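PDB 5H5L: glutathione s-transferase S2 from Nilaparvata lugens, which probably conjugates glutathione to electrophilic substrates as a sigma-class glutathione transferase, and acts as a glutathione-requiring prostaglandin D synthase. Local coordinates for residues Ala12-Pro17 and Ile157-Phe162; Thr94-Arg99 and Asp153-Ser158. One frame throughout, in Å; residues are numbered along the deposited sequence.

Contact 1 of 2, residues Ala12-Pro17 and Ile157-Phe162; sequences AGLGEP and ISILEF. With GSH (glutathione), chain E.
The ring of Phe-162 has CA of Gly-13 over one face, while CB of Ala-12 comes up to its edge, near the ring plane. With CG anti to the backbone N (chi1 -174°), the ring leans over the backbone of Gly-13, CD1 of Phe-162 lying 3.4 Å from N of Gly-13. No direct hydrogen bond joins the segments; instead a water donates to both O of Gly-13 (2.8 Å) and O of Ser-158 (2.9 Å), tying loop to helix. Beside the water the contact is apolar: CD1 of Ile-159 meets CD2 of Leu-14 at 3.6 Å and lies 4.1 Å from CG of Pro-17. The other methyl of Leu-14, CD1, sits 3.6 Å from the glutathione sulfur SG2. Ser-158 OG packs against CB and CD of the proline ring, its proton within reach of the carbonyls of Tyr-155 and Ile-154. Glu-16 and Glu-161 both form salt bridges with Arg-197, and OE2 of Glu-16 also accepts from Trp-193 and Trp-20. The contact joins the loop after strand 4-9 and the start of helix 15-25 to helix 151-164, which also packs on helices 82-106 (Ile-159, Leu-160) and 175-185 (Ile-157, Leu-160).

Contact 2 of 2, residues Thr94-Arg99 and Asp153-Ser158; sequences TFNDFR and DIYFIS. With GSH (glutathione), chain C.
Next to the glutathione pocket, in the all-helical C-terminal domain, helices 82-106 and 151-164 run side by side, and three aromatic rings fill the space between them. The short segments are nearly parallel, at 16°, with axes 11.4 Å apart. Phe-95 and Phe-156 form a T-shaped pair: the edge of Phe-156 points at the face of Phe-95, planes at 79°, with CD1 of Phe-156 3.5 Å from CD1 of Phe-95. Having CG anti to the backbone N (chi1 178°) carries the Phe-95 ring toward helix 151-164. CE2 of Tyr-155 comes to the edge of Phe-95, 4.2 Å from its CD2. With Phe-95 cut back to an alanine, the edge of Phe-156 would probably lose the face it points into and a gap would open beside Tyr-155. The OH of Tyr-155 accepts a bent hydrogen bond from NH2 of Arg-99 (3.0 Å), lying out of the guanidinium plane, and also bonds Ser-64 of the glutathione site. Weak bonds from NE and NH2 of Arg-99 to OD1 of Asn-96 probably help to hold the guanidinium, while ND2 of Asn-96 bonds Thr-65. OD1 and OD2 of Asp-97 each accept from N1 of the second subunit's glutathione at 3.0 Å, and OD2 also from Gln-63 of that subunit. Such an acid reaching across the dimer is known from alpha, mu, pi and sigma glutathione transferases.

How the contacts relate
Contacts 1 and 2 have centres about 9 Å apart and meet on helix 151-164, sharing Ile-157 and Ser-158. They touch directly: CG2 of Ile-159 lies 3.6 Å from CZ of Phe-95, and CB of Pro-17 is 3.6 Å from CD1 of Tyr-155, so the hydrophobic layers run into each other. Contact 1 joins the thioredoxin-like N-terminal domain to the helical domain; contact 2 is internal to the latter. Near the chain's own glutathione, CD2 of Leu-14 packs 3.8 Å from CZ of Arg-99, bringing together two pocket residues, one from each contact. Through Asp-97, contact 2 also reaches the second subunit's glutathione, so that helix 82-106 contributes to both glutathione sites of the dimer.

Contact 1 of 2, residues Ala12-Pro17 and Ile157-Phe162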
ATOM      1  N   ALA B  12      14.208  -7.593  12.031  1.00 33.34           N
ATOM      2  CA  ALA B  12      12.955  -6.873  12.218  1.00 31.63           C
ATOM      3  C   ALA B  12      12.263  -6.636  10.883  1.00 32.54           C
ATOM      4  O   ALA B  12      11.281  -7.314  10.573  1.00 30.41           O
ATOM      5  CB  ALA B  12      13.215  -5.545  12.938  1.00 39.09           C
ATOM      6  N   GLY B  13      12.769  -5.684  10.102  1.00 26.60           N
ATOM      7  CA  GLY B  13      12.246  -5.391   8.777  1.00 33.62           C
ATOM      8  C   GLY B  13      10.736  -5.298   8.787  1.00 32.00           C
ATOM      9  O   GLY B  13      10.129  -4.736   9.709  1.00 23.08           O
ATOM     10  N   LEU B  14      10.118  -5.876   7.754  1.00 28.13           N
ATOM     11  CA  LEU B  14       8.666  -5.912   7.618  1.00 24.15           C
ATOM     12  C   LEU B  14       7.983  -6.995   8.437  1.00 24.50           C
ATOM     13  O   LEU B  14       6.746  -7.020   8.515  1.00 20.31           O
ATOM     14  CB  LEU B  14       8.301  -6.102   6.140  1.00 26.62           C
ATOM     15  CG  LEU B  14       8.618  -4.876   5.287  1.00 25.40           C
ATOM     16  CD1 LEU B  14       8.237  -5.096   3.816  1.00 28.75           C
ATOM     17  CD2 LEU B  14       7.878  -3.667   5.861  1.00 33.87           C
ATOM     18  N   GLY B  15       8.726  -7.928   9.020  1.00 23.72           N
ATOM     19  CA  GLY B  15       8.078  -8.842   9.932  1.00 24.19           C
ATOM     20  C   GLY B  15       7.687  -8.181  11.239  1.00 16.62           C
ATOM     21  O   GLY B  15       6.695  -8.559  11.858  1.00 19.15           O
ATOM     22  N   GLU B  16       8.449  -7.167  11.671  1.00 24.92           N
ATOM     23  CA  GLU B  16       8.292  -6.650  13.032  1.00 20.20           C
ATOM     24  C   GLU B  16       6.943  -6.005  13.279  1.00 14.92           C
ATOM     25  O   GLU B  16       6.365  -6.239  14.357  1.00 16.04           O
ATOM     26  CB  GLU B  16       9.418  -5.647  13.327  1.00 22.93           C
ATOM     27  CG  GLU B  16       9.692  -5.418  14.815  1.00 21.16           C
ATOM     28  CD  GLU B  16      10.259  -6.650  15.514  1.00 31.56           C
ATOM     29  OE1 GLU B  16      10.692  -7.576  14.790  1.00 26.25           O
ATOM     30  OE2 GLU B  16      10.265  -6.690  16.774  1.00 25.92           O
ATOM     31  N   PRO B  17       6.373  -5.233  12.358  1.00 14.53           N
ATOM     32  CA  PRO B  17       5.025  -4.733  12.604  1.00 14.43           C
ATOM     33  C   PRO B  17       4.040  -5.838  12.896  1.00 18.79           C
ATOM     34  O   PRO B  17       3.173  -5.673  13.761  1.00 16.48           O
ATOM     35  CB  PRO B  17       4.693  -3.964  11.320  1.00 18.61           C
ATOM     36  CG  PRO B  17       5.744  -4.221  10.394  1.00 23.81           C
ATOM     37  CD  PRO B  17       6.932  -4.707  11.103  1.00 15.46           C
ATOM     38  N   ILE B 157       6.326   2.986  13.817  1.00 15.38           N
ATOM     39  CA  ILE B 157       7.426   2.947  14.797  1.00 14.10           C
ATOM     40  C   ILE B 157       8.256   1.680  14.667  1.00 17.66           C
ATOM     41  O   ILE B 157       9.489   1.718  14.755  1.00 18.54           O
ATOM     42  CB  ILE B 157       6.863   3.108  16.229  1.00 16.90           C
ATOM     43  CG1 ILE B 157       6.210   4.460  16.425  1.00 16.42           C
ATOM     44  CG2 ILE B 157       7.982   2.998  17.258  1.00 19.04           C
ATOM     45  CD1 ILE B 157       7.085   5.621  15.977  1.00 19.77           C
ATOM     46  N   SER B 158       7.614   0.532  14.421  1.00 18.25           N
ATOM     47  CA  SER B 158       8.398  -0.691  14.294  1.00 11.85           C
ATOM     48  C   SER B 158       9.350  -0.598  13.118  1.00 19.46           C
ATOM     49  O   SER B 158      10.499  -1.042  13.209  1.00 18.67           O
ATOM     50  CB  SER B 158       7.477  -1.911  14.164  1.00 20.61           C
ATOM     51  OG  SER B 158       6.809  -1.879  12.920  1.00 19.31           O
ATOM     52  N   ILE B 159       8.907   0.015  12.005  1.00 14.53           N
ATOM     53  CA  ILE B 159       9.771   0.134  10.844  1.00 15.54           C
ATOM     54  C   ILE B 159      10.793   1.257  11.033  1.00 26.27           C
ATOM     55  O   ILE B 159      11.950   1.116  10.631  1.00 24.96           O
ATOM     56  CB  ILE B 159       8.904   0.306   9.578  1.00 20.76           C
ATOM     57  CG1 ILE B 159       8.178  -1.033   9.307  1.00 21.17           C
ATOM     58  CG2 ILE B 159       9.727   0.714   8.387  1.00 23.94           C
ATOM     59  CD1 ILE B 159       7.188  -1.017   8.194  1.00 27.09           C
ATOM     60  N   LEU B 160      10.414   2.375  11.658  1.00 20.11           N
ATOM     61  CA  LEU B 160      11.404   3.429  11.928  1.00 23.59           C
ATOM     62  C   LEU B 160      12.533   2.924  12.826  1.00 28.11           C
ATOM     63  O   LEU B 160      13.696   3.313  12.661  1.00 26.71           O
ATOM     64  CB  LEU B 160      10.740   4.640  12.571  1.00 14.35           C
ATOM     65  CG  LEU B 160       9.892   5.520  11.671  1.00 23.08           C
ATOM     66  CD1 LEU B 160       9.441   6.728  12.425  1.00 24.76           C
ATOM     67  CD2 LEU B 160      10.628   5.948  10.413  1.00 30.97           C
ATOM     68  N   GLU B 161      12.205   2.063  13.786  1.00 33.90           N
ATOM     69  CA  GLU B 161      13.224   1.465  14.640  1.00 36.84           C
ATOM     70  C   GLU B 161      14.274   0.755  13.799  1.00 38.15           C
ATOM     71  O   GLU B 161      15.476   0.873  14.046  1.00 32.86           O
ATOM     72  CB  GLU B 161      12.543   0.511  15.622  1.00 34.17           C
ATOM     73  CG  GLU B 161      13.437  -0.536  16.233  1.00 42.26           C
ATOM     74  CD  GLU B 161      12.696  -1.337  17.270  1.00 39.33           C
ATOM     75  OE1 GLU B 161      12.459  -2.541  17.040  1.00 40.85           O
ATOM     76  OE2 GLU B 161      12.308  -0.741  18.295  1.00 49.37           O
ATOM     77  N   PHE B 162      13.841   0.051  12.766  1.00 39.31           N
ATOM     78  CA  PHE B 162      14.791  -0.558  11.861  1.00 40.76           C
ATOM     79  C   PHE B 162      15.706   0.487  11.244  1.00 40.38           C
ATOM     80  O   PHE B 162      16.904   0.254  11.087  1.00 42.10           O
ATOM     81  CB  PHE B 162      14.040  -1.331  10.780  1.00 51.60           C
ATOM     82  CG  PHE B 162      14.929  -2.117   9.865  1.00 53.24           C
ATOM     83  CD1 PHE B 162      15.310  -3.401  10.204  1.00 52.82           C
ATOM     84  CD2 PHE B 162      15.381  -1.577   8.663  1.00 52.29           C
ATOM     85  CE1 PHE B 162      16.128  -4.145   9.357  1.00 56.55           C
ATOM     86  CE2 PHE B 162      16.195  -2.311   7.821  1.00 55.70           C
ATOM     87  CZ  PHE B 162      16.566  -3.602   8.170  1.00 56.73           C
TER
HETATM   88  N1  GSH E 301       4.620  -5.113  -0.112  1.00 21.87           N
HETATM   89  CA1 GSH E 301       5.246  -6.235   0.578  1.00 21.45           C
HETATM   90  C1  GSH E 301       4.902  -6.152   2.074  1.00 17.77           C
HETATM   91  O11 GSH E 301       4.687  -5.014   2.605  1.00 19.57           O
HETATM   92  O12 GSH E 301       4.839  -7.197   2.790  1.00 15.85           O
HETATM   93  CB1 GSH E 301       6.790  -6.122   0.449  1.00 20.78           C
HETATM   94  CG1 GSH E 301       7.387  -7.426   0.954  1.00 23.51           C
HETATM   95  CD1 GSH E 301       8.928  -7.422   0.693  1.00 33.39           C
HETATM   96  OE1 GSH E 301       9.454  -6.546   0.095  1.00 27.73           O
HETATM   97  N2  GSH E 301       9.716  -8.544   1.212  1.00 34.88           N
HETATM   98  CA2 GSH E 301      11.158  -8.544   0.997  1.00 37.04           C
HETATM   99  C2  GSH E 301      11.563  -9.870   0.380  1.00 30.55           C
HETATM  100  O2  GSH E 301      10.865 -10.820   0.503  1.00 29.65           O
HETATM  101  CB2 GSH E 301      11.816  -8.431   2.354  1.00 35.62           C
HETATM  102  SG2 GSH E 301      11.307  -6.931   3.187  1.00 37.23           S
HETATM  103  N3  GSH E 301      12.839  -9.954  -0.313  1.00 40.18           N
HETATM  104  CA3 GSH E 301      13.271 -11.230  -0.875  1.00 42.21           C
HETATM  105  C3  GSH E 301      13.050 -11.245  -2.375  1.00 41.30           C
HETATM  106  O31 GSH E 301      12.503 -10.280  -2.957  1.00 42.63           O
HETATM  107  O32 GSH E 301      13.434 -12.244  -3.004  1.00 45.76           O
HETATM  108  O   HOH W   1      11.648  -3.178  11.534  1.00 38.94           O

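Contact 2 of 2, residues Thr94-Arg99 and Asp153-Ser158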
ATOM      1  N   THR B  94       1.368   6.729   2.640  1.00 11.72           N
ATOM      2  CA  THR B  94       2.376   7.752   2.429  1.00 11.24           C
ATOM      3  C   THR B  94       3.712   7.325   3.022  1.00 12.66           C
ATOM      4  O   THR B  94       4.756   7.489   2.386  1.00 13.06           O
ATOM      5  CB  THR B  94       1.872   9.069   3.018  1.00 13.48           C
ATOM      6  OG1 THR B  94       0.755   9.484   2.222  1.00 12.51           O
ATOM      7  CG2 THR B  94       2.934  10.145   2.977  1.00 18.00           C
ATOM      8  N   PHE B  95       3.700   6.772   4.235  1.00 11.50           N
ATOM      9  CA  PHE B  95       4.912   6.218   4.822  1.00 12.81           C
ATOM     10  C   PHE B  95       5.512   5.153   3.908  1.00 16.39           C
ATOM     11  O   PHE B  95       6.733   5.065   3.746  1.00 12.55           O
ATOM     12  CB  PHE B  95       4.603   5.625   6.196  1.00  9.99           C
ATOM     13  CG  PHE B  95       5.768   4.995   6.863  1.00 18.22           C
ATOM     14  CD1 PHE B  95       6.869   5.741   7.203  1.00 16.30           C
ATOM     15  CD2 PHE B  95       5.746   3.651   7.194  1.00 16.36           C
ATOM     16  CE1 PHE B  95       7.927   5.163   7.824  1.00 16.24           C
ATOM     17  CE2 PHE B  95       6.828   3.052   7.831  1.00 22.57           C
ATOM     18  CZ  PHE B  95       7.905   3.797   8.154  1.00 18.25           C
ATOM     19  N   ASN B  96       4.666   4.342   3.277  1.00 13.72           N
ATOM     20  CA  ASN B  96       5.219   3.294   2.420  1.00 13.46           C
ATOM     21  C   ASN B  96       5.811   3.888   1.144  1.00 14.23           C
ATOM     22  O   ASN B  96       6.816   3.378   0.656  1.00 15.82           O
ATOM     23  CB  ASN B  96       4.163   2.238   2.114  1.00 12.13           C
ATOM     24  CG  ASN B  96       3.877   1.324   3.329  1.00 21.25           C
ATOM     25  OD1 ASN B  96       4.709   1.160   4.216  1.00 18.69           O
ATOM     26  ND2 ASN B  96       2.706   0.747   3.359  1.00 22.35           N
ATOM     27  N   ASP B  97       5.253   4.998   0.640  1.00 11.77           N
ATOM     28  CA  ASP B  97       5.883   5.719  -0.455  1.00 15.33           C
ATOM     29  C   ASP B  97       7.263   6.202  -0.031  1.00 20.21           C
ATOM     30  O   ASP B  97       8.238   6.060  -0.773  1.00 19.17           O
ATOM     31  CB  ASP B  97       5.044   6.925  -0.865  1.00 14.40           C
ATOM     32  CG  ASP B  97       3.847   6.572  -1.698  1.00 24.97           C
ATOM     33  OD1 ASP B  97       3.785   5.448  -2.238  1.00 17.03           O
ATOM     34  OD2 ASP B  97       2.958   7.449  -1.815  1.00 20.59           O
ATOM     35  N   PHE B  98       7.363   6.764   1.176  1.00 16.34           N
ATOM     36  CA  PHE B  98       8.667   7.168   1.709  1.00 14.20           C
ATOM     37  C   PHE B  98       9.621   5.998   1.726  1.00 17.61           C
ATOM     38  O   PHE B  98      10.753   6.090   1.232  1.00 18.98           O
ATOM     39  CB  PHE B  98       8.548   7.709   3.124  1.00 15.02           C
ATOM     40  CG  PHE B  98       9.861   7.714   3.873  1.00 15.44           C
ATOM     41  CD1 PHE B  98      10.863   8.611   3.530  1.00 21.63           C
ATOM     42  CD2 PHE B  98      10.106   6.819   4.884  1.00 16.48           C
ATOM     43  CE1 PHE B  98      12.079   8.623   4.215  1.00 23.60           C
ATOM     44  CE2 PHE B  98      11.308   6.824   5.570  1.00 26.09           C
ATOM     45  CZ  PHE B  98      12.303   7.735   5.223  1.00 21.04           C
ATOM     46  N   ARG B  99       9.184   4.873   2.291  1.00 15.66           N
ATOM     47  CA  ARG B  99      10.184   3.838   2.503  1.00 24.20           C
ATOM     48  C   ARG B  99      10.586   3.158   1.210  1.00 26.70           C
ATOM     49  O   ARG B  99      11.623   2.484   1.185  1.00 25.44           O
ATOM     50  CB  ARG B  99       9.728   2.847   3.566  1.00 29.89           C
ATOM     51  CG  ARG B  99       8.788   1.826   3.186  1.00 28.36           C
ATOM     52  CD  ARG B  99       8.534   0.930   4.433  1.00 34.51           C
ATOM     53  NE  ARG B  99       7.294   0.163   4.279  1.00 37.18           N
ATOM     54  CZ  ARG B  99       7.160  -0.848   3.429  1.00 36.40           C
ATOM     55  NH1 ARG B  99       8.195  -1.205   2.675  1.00 42.38           N
ATOM     56  NH2 ARG B  99       5.997  -1.494   3.320  1.00 30.10           N
ATOM     57  N   ASP B 153       0.318   3.592  14.005  1.00 14.53           N
ATOM     58  CA  ASP B 153       1.428   3.981  14.885  1.00 13.80           C
ATOM     59  C   ASP B 153       2.400   2.824  15.089  1.00 14.06           C
ATOM     60  O   ASP B 153       3.625   2.998  15.070  1.00 14.06           O
ATOM     61  CB  ASP B 153       0.881   4.448  16.243  1.00 15.99           C
ATOM     62  CG  ASP B 153      -0.060   5.631  16.127  1.00 18.01           C
ATOM     63  OD1 ASP B 153       0.330   6.639  15.499  1.00 19.74           O
ATOM     64  OD2 ASP B 153      -1.209   5.536  16.626  1.00 20.14           O
ATOM     65  N   ILE B 154       1.869   1.631  15.289  1.00 12.90           N
ATOM     66  CA  ILE B 154       2.705   0.476  15.539  1.00  9.70           C
ATOM     67  C   ILE B 154       3.493   0.093  14.303  1.00 15.93           C
ATOM     68  O   ILE B 154       4.677  -0.213  14.390  1.00 15.72           O
ATOM     69  CB  ILE B 154       1.800  -0.639  16.076  1.00 14.34           C
ATOM     70  CG1 ILE B 154       1.338  -0.212  17.488  1.00 23.15           C
ATOM     71  CG2 ILE B 154       2.533  -1.958  16.145  1.00 20.75           C
ATOM     72  CD1 ILE B 154       0.260  -1.074  18.084  1.00 25.02           C
ATOM     73  N   TYR B 155       2.864   0.140  13.135  1.00 14.49           N
ATOM     74  CA  TYR B 155       3.579  -0.143  11.900  1.00 13.25           C
ATOM     75  C   TYR B 155       4.694   0.874  11.681  1.00 13.67           C
ATOM     76  O   TYR B 155       5.834   0.515  11.382  1.00 16.56           O
ATOM     77  CB  TYR B 155       2.559  -0.131  10.757  1.00 11.10           C
ATOM     78  CG  TYR B 155       3.046  -0.603   9.417  1.00 13.52           C
ATOM     79  CD1 TYR B 155       2.846  -1.923   9.017  1.00 15.18           C
ATOM     80  CD2 TYR B 155       3.644   0.276   8.518  1.00 14.18           C
ATOM     81  CE1 TYR B 155       3.247  -2.363   7.765  1.00 16.19           C
ATOM     82  CE2 TYR B 155       4.056  -0.160   7.277  1.00 18.09           C
ATOM     83  CZ  TYR B 155       3.847  -1.493   6.913  1.00 15.74           C
ATOM     84  OH  TYR B 155       4.262  -1.923   5.681  1.00 18.24           O
ATOM     85  N   PHE B 156       4.369   2.152  11.850  1.00 13.98           N
ATOM     86  CA  PHE B 156       5.306   3.256  11.617  1.00 12.64           C
ATOM     87  C   PHE B 156       6.543   3.133  12.517  1.00 14.99           C
ATOM     88  O   PHE B 156       7.691   3.130  12.036  1.00 18.73           O
ATOM     89  CB  PHE B 156       4.508   4.541  11.857  1.00 11.35           C
ATOM     90  CG  PHE B 156       5.259   5.839  11.703  1.00 15.57           C
ATOM     91  CD1 PHE B 156       5.798   6.230  10.493  1.00 19.75           C
ATOM     92  CD2 PHE B 156       5.300   6.734  12.753  1.00 16.92           C
ATOM     93  CE1 PHE B 156       6.442   7.484  10.372  1.00 23.21           C
ATOM     94  CE2 PHE B 156       5.913   7.956  12.617  1.00 17.16           C
ATOM     95  CZ  PHE B 156       6.477   8.325  11.445  1.00 20.12           C
ATOM     96  N   ILE B 157       6.326   2.986  13.817  1.00 15.38           N
ATOM     97  CA  ILE B 157       7.426   2.947  14.797  1.00 14.10           C
ATOM     98  C   ILE B 157       8.256   1.680  14.667  1.00 17.66           C
ATOM     99  O   ILE B 157       9.489   1.718  14.755  1.00 18.54           O
ATOM    100  CB  ILE B 157       6.863   3.108  16.229  1.00 16.90           C
ATOM    101  CG1 ILE B 157       6.210   4.460  16.425  1.00 16.42           C
ATOM    102  CG2 ILE B 157       7.982   2.998  17.258  1.00 19.04           C
ATOM    103  CD1 ILE B 157       7.085   5.621  15.977  1.00 19.77           C
ATOM    104  N   SER B 158       7.614   0.532  14.421  1.00 18.25           N
ATOM    105  CA  SER B 158       8.398  -0.691  14.294  1.00 11.85           C
ATOM    106  C   SER B 158       9.350  -0.598  13.118  1.00 19.46           C
ATOM    107  O   SER B 158      10.499  -1.042  13.209  1.00 18.67           O
ATOM    108  CB  SER B 158       7.477  -1.911  14.164  1.00 20.61           C
ATOM    109  OG  SER B 158       6.809  -1.879  12.920  1.00 19.31           O
TER
HETATM  110  N1  GSH C 301       1.101   5.778  -3.517  1.00 19.03           N
HETATM  111  CA1 GSH C 301       0.579   6.904  -4.276  1.00 17.32           C
HETATM  112  C1  GSH C 301      -0.874   6.655  -4.678  1.00 21.50           C
HETATM  113  O11 GSH C 301      -1.706   7.599  -4.841  1.00 16.99           O
HETATM  114  O12 GSH C 301      -1.187   5.453  -4.888  1.00 17.70           O
HETATM  115  CB1 GSH C 301       1.377   7.001  -5.605  1.00 18.27           C
HETATM  116  CG1 GSH C 301       1.032   8.340  -6.232  1.00 25.13           C
HETATM  117  CD1 GSH C 301       1.961   8.592  -7.446  1.00 26.62           C
HETATM  118  OE1 GSH C 301       2.872   7.886  -7.700  1.00 24.04           O
HETATM  119  N2  GSH C 301       1.590   9.754  -8.238  1.00 25.40           N
HETATM  120  CA2 GSH C 301       2.304  10.150  -9.433  1.00 26.08           C
HETATM  121  C2  GSH C 301       2.652  11.634  -9.356  1.00 28.86           C
HETATM  122  O2  GSH C 301       2.000  12.399  -8.730  1.00 23.43           O
HETATM  123  CB2 GSH C 301       1.337  10.037 -10.591  1.00 21.85           C
HETATM  124  SG2 GSH C 301       0.603   8.400 -10.804  1.00 25.51           S
HETATM  125  N3  GSH C 301       3.775  12.074 -10.163  1.00 27.18           N
HETATM  126  CA3 GSH C 301       4.143  13.473 -10.236  1.00 32.64           C
HETATM  127  C3  GSH C 301       5.305  13.774  -9.323  1.00 31.50           C
HETATM  128  O31 GSH C 301       5.796  14.924  -9.396  1.00 29.56           O
HETATM  129  O32 GSH C 301       5.748  12.897  -8.533  1.00 30.51           O